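Local coordinates for protein integral membrane indolylacetylinositol arabinosyltransferase EmbB (Mycolicibacterium smegmatis MC2 155, PDB 7BVC) that probably polymerises arabinose into the arabinan of cell-wall arabinogalactan, working as a membrane-bound arabinosyltransferase that binds ethambutol, at residues Asn57-Gly62 with Gly198-Gly203; Phe309-Asp314 with Arg493-Ile498; Asn915-Arg920 with Ser1034-Gln1039; Glu992-Arg997 with Arg1049-Val1054. All blocks are in the same frame, centred on the assembly; numbering follows the deposited sequence.

Contact 1 of 4, residues Asn57-Gly62 with Gly198-Gly203; sequences NWPQQG and GPAPQG
Gly62 and Ala200 bring the two loop backbones closest, their CA atoms 5.2 Å apart, and a single weak hydrogen bond joins them from Ala200 N to Gly62 O at 3.3 Å, with an N-H...O angle of 161°. The bond is nearly straight but long. Gly62 sits in the left-handed region of the backbone map (phi 64°, psi 21°), and there its carbonyl reaches across to the opposing loop. The same oxygen, Gly62 O, lies 3.9 Å from Pro199 CA, just before the amide that donates to it.

The side chains add one apolar pair, Pro59 with Ala200, and the Ala200 methyl beside the Gly62 carbonyl. The CB of Ala200 points toward loop 57-62 and rests 3.9 Å from Gly62 O. The same methyl also meets the Pro59 ring, Pro59 CB to Ala200 CB at 4.2 Å. Ala200 also touches Leu64, while Trp58, one residue before Pro59, is buried, with its indole NE1 bonded to Asp65 O within the same loop and its ring touching Thr194 and Val67.

Both loops belong to the concanavalin-like domain, one following strand 49-55 and the other leading into strand 205-207. With one weak backbone bond, a small apolar touch and no charged pair, the chemistry implies a light surface contact between two proline- and glycine-containing loops.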
loop_
_atom_site.group_PDB
_atom_site.type_symbol
_atom_site.label_atom_id
_atom_site.label_comp_id
_atom_site.label_asym_id
_atom_site.label_seq_id
_atom_site.Cartn_x
_atom_site.Cartn_y
_atom_site.Cartn_z
ATOM N N ASN B 57 -14.175 45.630 -8.927
ATOM C CA ASN B 57 -15.021 46.154 -10.024
ATOM C C ASN B 57 -14.221 46.282 -11.302
ATOM O O ASN B 57 -13.057 46.218 -11.221
ATOM C CB ASN B 57 -15.510 47.537 -9.676
ATOM C CG ASN B 57 -16.186 47.476 -8.342
ATOM O OD1 ASN B 57 -15.983 46.527 -7.624
ATOM N ND2 ASN B 57 -17.004 48.444 -8.014
ATOM N N TRP B 58 -14.840 46.484 -12.448
ATOM C CA TRP B 58 -14.005 46.618 -13.649
ATOM C C TRP B 58 -14.732 47.466 -14.667
ATOM O O TRP B 58 -15.559 46.966 -15.303
ATOM C CB TRP B 58 -13.668 45.249 -14.204
ATOM C CG TRP B 58 -12.919 45.299 -15.492
ATOM C CD1 TRP B 58 -11.610 45.609 -15.679
ATOM C CD2 TRP B 58 -13.450 44.996 -16.785
ATOM N NE1 TRP B 58 -11.302 45.537 -16.999
ATOM C CE2 TRP B 58 -12.406 45.152 -17.695
ATOM C CE3 TRP B 58 -14.704 44.615 -17.254
ATOM C CZ2 TRP B 58 -12.589 44.939 -19.047
ATOM C CZ3 TRP B 58 -14.881 44.386 -18.587
ATOM C CH2 TRP B 58 -13.834 44.556 -19.472
ATOM N N PRO B 59 -14.375 48.728 -14.905
ATOM C CA PRO B 59 -13.183 49.070 -15.636
ATOM C C PRO B 59 -12.108 49.937 -14.950
ATOM O O PRO B 59 -11.306 50.447 -15.626
ATOM C CB PRO B 59 -13.917 49.719 -16.804
ATOM C CG PRO B 59 -15.012 50.489 -16.140
ATOM C CD PRO B 59 -15.211 49.876 -14.772
ATOM N N GLN B 60 -12.121 50.054 -13.631
ATOM C CA GLN B 60 -11.114 50.782 -12.813
ATOM C C GLN B 60 -11.026 52.294 -13.087
ATOM O O GLN B 60 -11.298 53.075 -12.173
ATOM C CB GLN B 60 -9.758 50.084 -12.861
ATOM C CG GLN B 60 -9.841 48.573 -12.818
ATOM C CD GLN B 60 -10.082 48.096 -11.419
ATOM O OE1 GLN B 60 -10.498 48.840 -10.569
ATOM N NE2 GLN B 60 -9.846 46.840 -11.169
ATOM N N GLN B 61 -10.674 52.716 -14.291
ATOM C CA GLN B 61 -10.465 54.134 -14.572
ATOM C C GLN B 61 -10.880 54.464 -15.999
ATOM O O GLN B 61 -10.179 55.162 -16.734
ATOM C CB GLN B 61 -9.011 54.527 -14.329
ATOM C CG GLN B 61 -8.507 54.229 -12.923
ATOM C CD GLN B 61 -9.203 55.054 -11.858
ATOM O OE1 GLN B 61 -9.823 56.077 -12.150
ATOM N NE2 GLN B 61 -9.106 54.609 -10.612
ATOM N N GLY B 62 -12.043 53.961 -16.407
ATOM C CA GLY B 62 -12.548 54.244 -17.736
ATOM C C GLY B 62 -11.694 53.711 -18.863
ATOM O O GLY B 62 -11.792 54.206 -19.989
ATOM N N GLY B 198 -9.867 50.993 -25.896
ATOM C CA GLY B 198 -10.259 52.378 -25.972
ATOM C C GLY B 198 -11.022 52.828 -24.745
ATOM O O GLY B 198 -10.852 52.287 -23.647
ATOM N N PRO B 199 -11.877 53.833 -24.907
ATOM C CA PRO B 199 -12.692 54.298 -23.780
ATOM C C PRO B 199 -13.818 53.323 -23.472
ATOM O O PRO B 199 -14.462 52.777 -24.371
ATOM C CB PRO B 199 -13.238 55.643 -24.273
ATOM C CG PRO B 199 -13.280 55.497 -25.756
ATOM C CD PRO B 199 -12.109 54.628 -26.126
ATOM N N ALA B 200 -14.049 53.110 -22.181
ATOM C CA ALA B 200 -15.064 52.158 -21.760
ATOM C C ALA B 200 -16.459 52.713 -22.034
ATOM O O ALA B 200 -16.724 53.890 -21.768
ATOM C CB ALA B 200 -14.913 51.838 -20.274
ATOM N N PRO B 201 -17.373 51.895 -22.565
ATOM C CA PRO B 201 -18.745 52.369 -22.783
ATOM C C PRO B 201 -19.491 52.569 -21.476
ATOM O O PRO B 201 -18.957 52.282 -20.400
ATOM C CB PRO B 201 -19.372 51.249 -23.623
ATOM C CG PRO B 201 -18.604 50.035 -23.243
ATOM C CD PRO B 201 -17.194 50.501 -23.002
ATOM N N GLN B 202 -20.723 53.057 -21.553
ATOM C CA GLN B 202 -21.531 53.283 -20.365
ATOM C C GLN B 202 -22.455 52.098 -20.131
ATOM O O GLN B 202 -23.035 51.548 -21.071
ATOM C CB GLN B 202 -22.343 54.571 -20.504
ATOM C CG GLN B 202 -21.491 55.824 -20.633
ATOM C CD GLN B 202 -20.682 56.113 -19.383
ATOM O OE1 GLN B 202 -21.159 55.928 -18.265
ATOM N NE2 GLN B 202 -19.448 56.568 -19.572
ATOM N N GLY B 203 -22.587 51.705 -18.864
ATOM C CA GLY B 203 -23.391 50.577 -18.467
ATOM C C GLY B 203 -22.605 49.296 -18.273
ATOM O O GLY B 203 -23.018 48.442 -17.481
#

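Contact 2 of 4, residues Phe309-Asp314 with Arg493-Ile498; sequences FGSPED and RIRTAI. With 95E (Ethambutol), chain I.
Arg495 reaches from helix 485-497 into loop 309-314, where it meets Asp314, Pro312 and Glu313 in turn. Its CB already points toward the loop, and the chain then runs extended from CG to NE (chi2 168°, chi3 172°). Arg495 CD passes 3.3 Å from Asp314 OD2. Arg495 NE comes 3.5 Å from Asp314 OD2, a salt bridge of charges alone, because OD2 lies well out of the guanidinium plane and no N-H points at it; Asp314 OD2 is also hydrogen-bonded to Thr492 OG1. Ser311 OG lies 3.7 Å from Arg495 NE.

At the tip, NH2 gives two hydrogen bonds, both bent to about 140° at the hydrogen. Arg495 NH2 to Pro312 O is 2.7 Å, approaching from above the carbonyl plane. Arg495 NH2 to Glu313 OE1 is 2.9 Å, a salt bridge that lies in the guanidinium plane but meets the carboxylate from above. Asn304 ND2 is a second donor to Glu313 OE1.

Ile498 CD1 sits 3.4 Å from Phe309 CE2, at the edge of the ring, and Ile494 CG2 adds a looser apolar touch.

Glu313 OE2 lies 3.2 Å from O1 of bound ethambutol. The chemistry thus makes Arg495 a second-shell residue: gripping OE1 together with Asn304, it probably helps to set the carboxylate whose OE2 lies near the drug.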
loop_
_atom_site.group_PDB
_atom_site.type_symbol
_atom_site.label_atom_id
_atom_site.label_comp_id
_atom_site.label_asym_id
_atom_site.label_seq_id
_atom_site.Cartn_x
_atom_site.Cartn_y
_atom_site.Cartn_z
ATOM N N PHE B 309 -8.126 25.586 -0.101
ATOM C CA PHE B 309 -8.783 26.852 -0.437
ATOM C C PHE B 309 -8.454 27.964 0.554
ATOM O O PHE B 309 -9.265 28.865 0.778
ATOM C CB PHE B 309 -10.299 26.672 -0.545
ATOM C CG PHE B 309 -10.719 25.742 -1.646
ATOM C CD1 PHE B 309 -10.888 26.209 -2.935
ATOM C CD2 PHE B 309 -10.939 24.403 -1.390
ATOM C CE1 PHE B 309 -11.271 25.358 -3.945
ATOM C CE2 PHE B 309 -11.321 23.550 -2.400
ATOM C CZ PHE B 309 -11.487 24.027 -3.678
ATOM N N GLY B 310 -7.272 27.912 1.154
ATOM C CA GLY B 310 -6.876 28.946 2.093
ATOM C C GLY B 310 -7.652 28.942 3.391
ATOM O O GLY B 310 -8.083 30.005 3.854
ATOM N N SER B 311 -7.842 27.770 3.993
ATOM C CA SER B 311 -8.510 27.614 5.275
ATOM C C SER B 311 -7.482 27.498 6.392
ATOM O O SER B 311 -6.446 26.855 6.212
ATOM C CB SER B 311 -9.402 26.374 5.273
ATOM O OG SER B 311 -8.643 25.204 5.509
ATOM N N PRO B 312 -7.729 28.100 7.554
ATOM C CA PRO B 312 -6.684 28.168 8.584
ATOM C C PRO B 312 -6.458 26.860 9.321
ATOM O O PRO B 312 -7.070 25.836 9.001
ATOM C CB PRO B 312 -7.216 29.248 9.530
ATOM C CG PRO B 312 -8.690 29.122 9.414
ATOM C CD PRO B 312 -8.961 28.787 7.974
ATOM N N GLU B 313 -5.557 26.885 10.300
ATOM C CA GLU B 313 -5.426 25.797 11.263
ATOM C C GLU B 313 -6.530 25.958 12.298
ATOM O O GLU B 313 -6.529 26.930 13.061
ATOM C CB GLU B 313 -4.050 25.827 11.916
ATOM C CG GLU B 313 -2.901 25.792 10.925
ATOM C CD GLU B 313 -2.928 24.559 10.049
ATOM O OE1 GLU B 313 -3.234 24.693 8.847
ATOM O OE2 GLU B 313 -2.646 23.456 10.562
ATOM N N ASP B 314 -7.477 25.020 12.318
ATOM C CA ASP B 314 -8.791 25.377 12.834
ATOM C C ASP B 314 -8.754 25.614 14.347
ATOM O O ASP B 314 -8.895 26.773 14.761
ATOM C CB ASP B 314 -9.813 24.313 12.421
ATOM C CG ASP B 314 -9.799 24.053 10.936
ATOM O OD1 ASP B 314 -9.372 24.951 10.189
ATOM O OD2 ASP B 314 -10.206 22.949 10.518
ATOM N N ARG B 493 -15.250 21.270 7.873
ATOM C CA ARG B 493 -16.028 20.667 6.799
ATOM C C ARG B 493 -15.193 20.527 5.534
ATOM O O ARG B 493 -15.219 19.485 4.871
ATOM C CB ARG B 493 -17.278 21.502 6.525
ATOM C CG ARG B 493 -18.091 21.021 5.340
ATOM C CD ARG B 493 -19.125 22.051 4.927
ATOM N NE ARG B 493 -18.520 23.178 4.223
ATOM C CZ ARG B 493 -18.412 23.263 2.901
ATOM N NH1 ARG B 493 -18.873 22.287 2.132
ATOM N NH2 ARG B 493 -17.846 24.326 2.348
ATOM N N ILE B 494 -14.437 21.570 5.189
ATOM C CA ILE B 494 -13.592 21.518 3.995
ATOM C C ILE B 494 -12.545 20.417 4.129
ATOM O O ILE B 494 -12.394 19.562 3.244
ATOM C CB ILE B 494 -12.932 22.885 3.740
ATOM C CG1 ILE B 494 -13.990 23.950 3.467
ATOM C CG2 ILE B 494 -11.967 22.796 2.577
ATOM C CD1 ILE B 494 -13.409 25.315 3.217
ATOM N N ARG B 495 -11.799 20.427 5.238
ATOM C CA ARG B 495 -10.720 19.461 5.421
ATOM C C ARG B 495 -11.239 18.031 5.470
ATOM O O ARG B 495 -10.536 17.104 5.056
ATOM C CB ARG B 495 -9.942 19.776 6.697
ATOM C CG ARG B 495 -9.204 21.095 6.663
ATOM C CD ARG B 495 -8.700 21.467 8.043
ATOM N NE ARG B 495 -7.829 22.636 8.007
ATOM C CZ ARG B 495 -6.505 22.580 8.092
ATOM N NH1 ARG B 495 -5.896 21.410 8.221
ATOM N NH2 ARG B 495 -5.789 23.696 8.048
ATOM N N THR B 496 -12.458 17.829 5.970
ATOM C CA THR B 496 -13.018 16.483 6.014
ATOM C C THR B 496 -13.539 16.052 4.650
ATOM O O THR B 496 -13.384 14.888 4.264
ATOM C CB THR B 496 -14.133 16.415 7.058
ATOM O OG1 THR B 496 -13.646 16.913 8.307
ATOM C CG2 THR B 496 -14.602 14.984 7.241
ATOM N N ALA B 497 -14.150 16.973 3.901
ATOM C CA ALA B 497 -14.702 16.616 2.602
ATOM C C ALA B 497 -13.616 16.406 1.557
ATOM O O ALA B 497 -13.833 15.675 0.585
ATOM C CB ALA B 497 -15.680 17.693 2.136
ATOM N N ILE B 498 -12.449 17.028 1.725
ATOM C CA ILE B 498 -11.379 16.968 0.731
ATOM C C ILE B 498 -10.185 16.162 1.236
ATOM O O ILE B 498 -9.828 15.136 0.655
ATOM C CB ILE B 498 -10.946 18.383 0.291
ATOM C CG1 ILE B 498 -11.975 18.995 -0.649
ATOM C CG2 ILE B 498 -9.600 18.334 -0.400
ATOM C CD1 ILE B 498 -11.584 20.357 -1.134
HETATM C C2 95E I . -0.456 20.609 7.681
HETATM O O12 95E I . 3.854 14.000 4.636
HETATM C C11 95E I . 3.284 15.103 5.286
HETATM C C10 95E I . 2.173 15.677 4.414
HETATM C C13 95E I . 2.633 15.743 2.968
HETATM C C14 95E I . 1.969 14.696 2.088
HETATM N N9 95E I . 1.872 17.025 4.850
HETATM C C8 95E I . 1.455 17.000 6.237
HETATM C C7 95E I . 0.656 18.249 6.586
HETATM N N6 95E I . 1.439 19.081 7.480
HETATM C C3 95E I . 0.581 19.777 8.418
HETATM O O1 95E I . -1.012 21.502 8.601
HETATM C C4 95E I . 1.434 20.703 9.276
HETATM C C5 95E I . 2.573 19.966 9.983
#

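Contact 3 of 4, residues Asn915-Arg920 with Ser1034-Gln1039; sequences NLRYPR and STYLSQ
The Tyr1036 ring turns its CD1-CE1 edge to one face of the Arg917 guanidinium, the two planes standing 70° apart. Tyr1036 CD1 is 3.5 Å from Arg917 NH2 and 3.8 Å from Arg917 NE, so the charged group sits beside the ring and not over its pi face. A bend at chi2 in Arg917 carries the guanidinium there. Near the far end of the ring, the Asn915 side chain crosses at about a right angle, amide and ring planes 44° apart: Asn915 ND2 is 3.5 Å from Tyr1036 OH, at an angle too poor for a hydrogen bond, and 3.6 Å from Ser1034 OG. The hydroxyl of Tyr1036 is instead hydrogen-bonded to Glu740 OE2.

The axes of segments 915-918 and 1035-1037 come no nearer than 10.5 Å and run 41° from parallel, so mainly side chains bridge the gap between two sheets. Strand 914-918 is an outermost strand of its sheet and pairs with strand 860-866, whose Val861 touches both Asn915 and Tyr1036; strand 1028-1037 belongs to the other sheet, paired there with strand 737-739.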
loop_
_atom_site.group_PDB
_atom_site.type_symbol
_atom_site.label_atom_id
_atom_site.label_comp_id
_atom_site.label_asym_id
_atom_site.label_seq_id
_atom_site.Cartn_x
_atom_site.Cartn_y
_atom_site.Cartn_z
ATOM N N ASN B 915 19.947 16.233 -20.277
ATOM C CA ASN B 915 21.307 16.718 -20.459
ATOM C C ASN B 915 22.295 15.652 -20.008
ATOM O O ASN B 915 22.175 15.117 -18.901
ATOM C CB ASN B 915 21.531 18.010 -19.671
ATOM C CG ASN B 915 20.987 19.230 -20.381
ATOM O OD1 ASN B 915 21.009 19.310 -21.607
ATOM N ND2 ASN B 915 20.496 20.192 -19.612
ATOM N N LEU B 916 23.265 15.349 -20.865
ATOM C CA LEU B 916 24.368 14.462 -20.540
ATOM C C LEU B 916 25.561 15.326 -20.162
ATOM O O LEU B 916 25.944 16.221 -20.924
ATOM C CB LEU B 916 24.728 13.563 -21.725
ATOM C CG LEU B 916 23.611 13.017 -22.620
ATOM C CD1 LEU B 916 24.179 12.067 -23.660
ATOM C CD2 LEU B 916 22.521 12.339 -21.816
ATOM N N ARG B 917 26.137 15.053 -18.994
ATOM C CA ARG B 917 27.189 15.875 -18.413
ATOM C C ARG B 917 28.551 15.234 -18.635
ATOM O O ARG B 917 28.705 14.017 -18.514
ATOM C CB ARG B 917 26.964 16.072 -16.911
ATOM C CG ARG B 917 25.801 16.980 -16.541
ATOM C CD ARG B 917 24.500 16.204 -16.460
ATOM N NE ARG B 917 23.376 17.044 -16.062
ATOM C CZ ARG B 917 22.837 17.039 -14.850
ATOM N NH1 ARG B 917 23.318 16.234 -13.913
ATOM N NH2 ARG B 917 21.815 17.836 -14.572
ATOM N N TYR B 918 29.541 16.066 -18.953
ATOM C CA TYR B 918 30.932 15.634 -19.052
ATOM C C TYR B 918 31.773 16.694 -18.354
ATOM O O TYR B 918 31.999 17.780 -18.911
ATOM C CB TYR B 918 31.367 15.456 -20.505
ATOM C CG TYR B 918 30.462 14.558 -21.316
ATOM C CD1 TYR B 918 30.463 13.186 -21.125
ATOM C CD2 TYR B 918 29.607 15.085 -22.272
ATOM C CE1 TYR B 918 29.641 12.364 -21.865
ATOM C CE2 TYR B 918 28.778 14.270 -23.014
ATOM C CZ TYR B 918 28.800 12.911 -22.804
ATOM O OH TYR B 918 27.978 12.090 -23.540
ATOM N N PRO B 919 32.221 16.437 -17.129
ATOM C CA PRO B 919 33.054 17.421 -16.437
ATOM C C PRO B 919 34.378 17.607 -17.154
ATOM O O PRO B 919 34.974 16.654 -17.661
ATOM C CB PRO B 919 33.253 16.805 -15.048
ATOM C CG PRO B 919 33.024 15.346 -15.245
ATOM C CD PRO B 919 31.986 15.235 -16.313
ATOM N N ARG B 920 34.838 18.853 -17.196
ATOM C CA ARG B 920 36.076 19.155 -17.900
ATOM C C ARG B 920 37.318 18.808 -17.089
ATOM O O ARG B 920 38.422 19.219 -17.461
ATOM C CB ARG B 920 36.114 20.629 -18.311
ATOM C CG ARG B 920 36.738 20.837 -19.681
ATOM C CD ARG B 920 37.202 22.261 -19.895
ATOM N NE ARG B 920 36.094 23.208 -19.909
ATOM C CZ ARG B 920 36.226 24.495 -20.202
ATOM N NH1 ARG B 920 37.417 24.988 -20.509
ATOM N NH2 ARG B 920 35.167 25.291 -20.193
ATOM N N SER B 1034 17.675 24.894 -17.287
ATOM C CA SER B 1034 18.785 23.968 -17.096
ATOM C C SER B 1034 19.569 24.360 -15.849
ATOM O O SER B 1034 20.133 25.457 -15.781
ATOM C CB SER B 1034 19.693 23.951 -18.321
ATOM O OG SER B 1034 19.019 23.426 -19.453
ATOM N N THR B 1035 19.612 23.457 -14.872
ATOM C CA THR B 1035 20.252 23.701 -13.588
ATOM C C THR B 1035 21.143 22.524 -13.224
ATOM O O THR B 1035 20.818 21.372 -13.528
ATOM C CB THR B 1035 19.212 23.922 -12.483
ATOM O OG1 THR B 1035 18.205 22.909 -12.570
ATOM C CG2 THR B 1035 18.564 25.286 -12.621
ATOM N N TYR B 1036 22.263 22.819 -12.567
ATOM C CA TYR B 1036 23.211 21.803 -12.135
ATOM C C TYR B 1036 23.687 22.106 -10.723
ATOM O O TYR B 1036 23.949 23.262 -10.379
ATOM C CB TYR B 1036 24.424 21.721 -13.071
ATOM C CG TYR B 1036 24.092 21.815 -14.541
ATOM C CD1 TYR B 1036 23.617 20.714 -15.239
ATOM C CD2 TYR B 1036 24.262 23.004 -15.232
ATOM C CE1 TYR B 1036 23.318 20.800 -16.584
ATOM C CE2 TYR B 1036 23.965 23.098 -16.573
ATOM C CZ TYR B 1036 23.495 21.995 -17.244
ATOM O OH TYR B 1036 23.200 22.094 -18.581
ATOM N N LEU B 1037 23.806 21.061 -9.910
ATOM C CA LEU B 1037 24.354 21.197 -8.567
ATOM C C LEU B 1037 25.875 21.243 -8.655
ATOM O O LEU B 1037 26.497 20.321 -9.190
ATOM C CB LEU B 1037 23.893 20.044 -7.681
ATOM C CG LEU B 1037 24.350 20.097 -6.224
ATOM C CD1 LEU B 1037 23.861 21.369 -5.561
ATOM C CD2 LEU B 1037 23.859 18.876 -5.472
ATOM N N SER B 1038 26.467 22.317 -8.137
ATOM C CA SER B 1038 27.898 22.543 -8.300
ATOM C C SER B 1038 28.711 21.426 -7.658
ATOM O O SER B 1038 28.473 21.049 -6.508
ATOM C CB SER B 1038 28.286 23.890 -7.693
ATOM O OG SER B 1038 29.684 24.096 -7.772
ATOM N N GLN B 1039 29.663 20.890 -8.422
ATOM C CA GLN B 1039 30.655 19.896 -8.013
ATOM C C GLN B 1039 30.060 18.529 -7.712
ATOM O O GLN B 1039 30.815 17.602 -7.396
ATOM C CB GLN B 1039 31.473 20.350 -6.796
ATOM C CG GLN B 1039 32.210 21.662 -6.991
ATOM C CD GLN B 1039 33.267 21.584 -8.074
ATOM O OE1 GLN B 1039 33.768 20.507 -8.394
ATOM N NE2 GLN B 1039 33.611 22.731 -8.648
#

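Contact 4 of 4, residues Glu992-Arg997 with Arg1049-Val1054; sequences EVPKFR and RKFDTV
Arg997 and Arg1049 form a hydrogen-bonded pair of an antiparallel beta ladder, Arg1049 N giving to Arg997 O at 3.1 Å and Arg997 N returning a weak bond to Arg1049 O at 3.3 Å. A third bond, from Phe1051 N to Lys995 O at 3.2 Å, continues the ladder past the non-hydrogen-bonded pair of Phe996 and Lys1050. Both arginine side chains leave the same face of the sheet, yet each has its own acid: Arg997 forms a salt bridge to Asp1010, Arg1049 to Asp793. Those acids probably offset the like charges.

On the other face, Phe996 and Lys1050 lie side by side, Phe996 CE1 3.8 Å from Lys1050 CG, while the edge of the Phe996 ring meets Arg1049 O. Phe1051 supplies most of the remaining packing. Phe1051 CD2 lies 4.0 Å from Pro994 CG, just upstream of the paired residues, and Phe1051 CE2 rests 3.8 Å from Arg997 CB.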
loop_
_atom_site.group_PDB
_atom_site.type_symbol
_atom_site.label_atom_id
_atom_site.label_comp_id
_atom_site.label_asym_id
_atom_site.label_seq_id
_atom_site.Cartn_x
_atom_site.Cartn_y
_atom_site.Cartn_z
ATOM N N GLU B 992 -0.516 37.160 -4.918
ATOM C CA GLU B 992 0.408 37.760 -5.868
ATOM C C GLU B 992 0.645 36.824 -7.053
ATOM O O GLU B 992 0.172 35.685 -7.089
ATOM C CB GLU B 992 1.734 38.096 -5.191
ATOM C CG GLU B 992 1.702 39.357 -4.354
ATOM C CD GLU B 992 3.007 39.606 -3.629
ATOM O OE1 GLU B 992 3.833 38.672 -3.554
ATOM O OE2 GLU B 992 3.210 40.733 -3.136
ATOM N N VAL B 993 1.392 37.318 -8.029
ATOM C CA VAL B 993 1.727 36.573 -9.239
ATOM C C VAL B 993 3.192 36.160 -9.144
ATOM O O VAL B 993 4.070 37.029 -9.075
ATOM C CB VAL B 993 1.470 37.401 -10.507
ATOM C CG1 VAL B 993 1.893 36.624 -11.738
ATOM C CG2 VAL B 993 0.006 37.788 -10.595
ATOM N N PRO B 994 3.504 34.869 -9.141
ATOM C CA PRO B 994 4.899 34.441 -9.032
ATOM C C PRO B 994 5.616 34.499 -10.371
ATOM O O PRO B 994 5.006 34.558 -11.440
ATOM C CB PRO B 994 4.776 32.997 -8.539
ATOM C CG PRO B 994 3.505 32.529 -9.144
ATOM C CD PRO B 994 2.581 33.722 -9.193
ATOM N N LYS B 995 6.948 34.480 -10.291
ATOM C CA LYS B 995 7.792 34.498 -11.474
ATOM C C LYS B 995 8.621 33.238 -11.658
ATOM O O LYS B 995 9.019 32.948 -12.791
ATOM C CB LYS B 995 8.737 35.710 -11.437
ATOM C CG LYS B 995 8.085 36.961 -10.885
ATOM C CD LYS B 995 8.676 38.216 -11.492
ATOM C CE LYS B 995 7.938 39.451 -11.006
ATOM N NZ LYS B 995 8.564 40.708 -11.497
ATOM N N PHE B 996 8.884 32.484 -10.593
ATOM C CA PHE B 996 9.590 31.217 -10.684
ATOM C C PHE B 996 8.890 30.203 -9.795
ATOM O O PHE B 996 8.135 30.561 -8.888
ATOM C CB PHE B 996 11.060 31.342 -10.262
ATOM C CG PHE B 996 11.865 32.265 -11.124
ATOM C CD1 PHE B 996 12.474 31.801 -12.276
ATOM C CD2 PHE B 996 12.027 33.592 -10.778
ATOM C CE1 PHE B 996 13.219 32.646 -13.068
ATOM C CE2 PHE B 996 12.773 34.440 -11.568
ATOM C CZ PHE B 996 13.368 33.967 -12.713
ATOM N N ARG B 997 9.156 28.927 -10.060
ATOM C CA ARG B 997 8.636 27.840 -9.241
ATOM C C ARG B 997 9.773 26.886 -8.926
ATOM O O ARG B 997 10.436 26.385 -9.839
ATOM C CB ARG B 997 7.497 27.100 -9.945
ATOM C CG ARG B 997 6.979 25.910 -9.160
ATOM C CD ARG B 997 6.098 25.015 -10.004
ATOM N NE ARG B 997 5.773 23.774 -9.309
ATOM C CZ ARG B 997 5.222 22.715 -9.891
ATOM N NH1 ARG B 997 4.960 21.625 -9.183
ATOM N NH2 ARG B 997 4.932 22.745 -11.184
ATOM N N ARG B 1049 11.814 26.546 -12.657
ATOM C CA ARG B 1049 10.920 26.820 -13.771
ATOM C C ARG B 1049 10.674 28.315 -13.886
ATOM O O ARG B 1049 10.850 29.075 -12.931
ATOM C CB ARG B 1049 9.591 26.076 -13.616
ATOM C CG ARG B 1049 9.726 24.580 -13.796
ATOM C CD ARG B 1049 8.378 23.903 -13.918
ATOM N NE ARG B 1049 8.503 22.553 -14.459
ATOM C CZ ARG B 1049 8.983 21.516 -13.781
ATOM N NH1 ARG B 1049 9.387 21.667 -12.527
ATOM N NH2 ARG B 1049 9.059 20.324 -14.356
ATOM N N LYS B 1050 10.263 28.725 -15.079
ATOM C CA LYS B 1050 10.006 30.117 -15.403
ATOM C C LYS B 1050 8.547 30.272 -15.797
ATOM O O LYS B 1050 8.005 29.443 -16.535
ATOM C CB LYS B 1050 10.911 30.586 -16.542
ATOM C CG LYS B 1050 11.443 31.995 -16.389
ATOM C CD LYS B 1050 12.353 32.345 -17.551
ATOM C CE LYS B 1050 12.955 33.724 -17.386
ATOM N NZ LYS B 1050 11.907 34.739 -17.100
ATOM N N PHE B 1051 7.919 31.333 -15.298
ATOM C CA PHE B 1051 6.510 31.614 -15.535
ATOM C C PHE B 1051 6.392 32.772 -16.512
ATOM O O PHE B 1051 6.903 33.865 -16.248
ATOM C CB PHE B 1051 5.789 31.942 -14.228
ATOM C CG PHE B 1051 5.321 30.736 -13.478
ATOM C CD1 PHE B 1051 4.756 29.669 -14.146
ATOM C CD2 PHE B 1051 5.454 30.663 -12.106
ATOM C CE1 PHE B 1051 4.326 28.557 -13.460
ATOM C CE2 PHE B 1051 5.027 29.553 -11.416
ATOM C CZ PHE B 1051 4.462 28.500 -12.093
ATOM N N ASP B 1052 5.720 32.532 -17.632
ATOM C CA ASP B 1052 5.454 33.554 -18.631
ATOM C C ASP B 1052 3.960 33.838 -18.685
ATOM O O ASP B 1052 3.140 32.915 -18.649
ATOM C CB ASP B 1052 5.959 33.121 -20.008
ATOM C CG ASP B 1052 7.368 32.572 -19.963
ATOM O OD1 ASP B 1052 7.526 31.333 -19.963
ATOM O OD2 ASP B 1052 8.319 33.381 -19.919
ATOM N N THR B 1053 3.616 35.119 -18.763
ATOM C CA THR B 1053 2.218 35.517 -18.783
ATOM C C THR B 1053 1.573 35.158 -20.116
ATOM O O THR B 1053 2.224 35.130 -21.164
ATOM C CB THR B 1053 2.087 37.017 -18.535
ATOM O OG1 THR B 1053 2.805 37.735 -19.546
ATOM C CG2 THR B 1053 2.648 37.381 -17.172
ATOM N N VAL B 1054 0.276 34.876 -20.063
ATOM C CA VAL B 1054 -0.495 34.621 -21.273
ATOM C C VAL B 1054 -0.934 35.923 -21.928
ATOM O O VAL B 1054 -0.863 36.066 -23.149
ATOM C CB VAL B 1054 -1.699 33.719 -20.942
ATOM C CG1 VAL B 1054 -2.351 33.230 -22.213
ATOM C CG2 VAL B 1054 -1.260 32.551 -20.083
#

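In the fold
Contacts 1 and 2 open and close in turn along the chain, in the concanavalin-like domain and the GT-C family region, which holds most of the predicted transmembrane helices, their centres about 37 Å apart. Contacts 3 and 4 both fall in the EmbC C-terminal domain, and there the segments alternate in sequence. Those two are tied through one mixed sheet: strand 1028-1037 of contact 3 neighbours strand 1047-1053 of contact 4, and their nearest atoms are about 7 Å apart. Contact 4 also comes within about 13 Å, nearest atoms, of contacts 1 and 2. The side chain of Arg997 is about 14 Å from the bound ethambutol that contact 2 touches; Trp972 and Trp1012 of the C-terminal domain complete that pocket with GT-C-region residues.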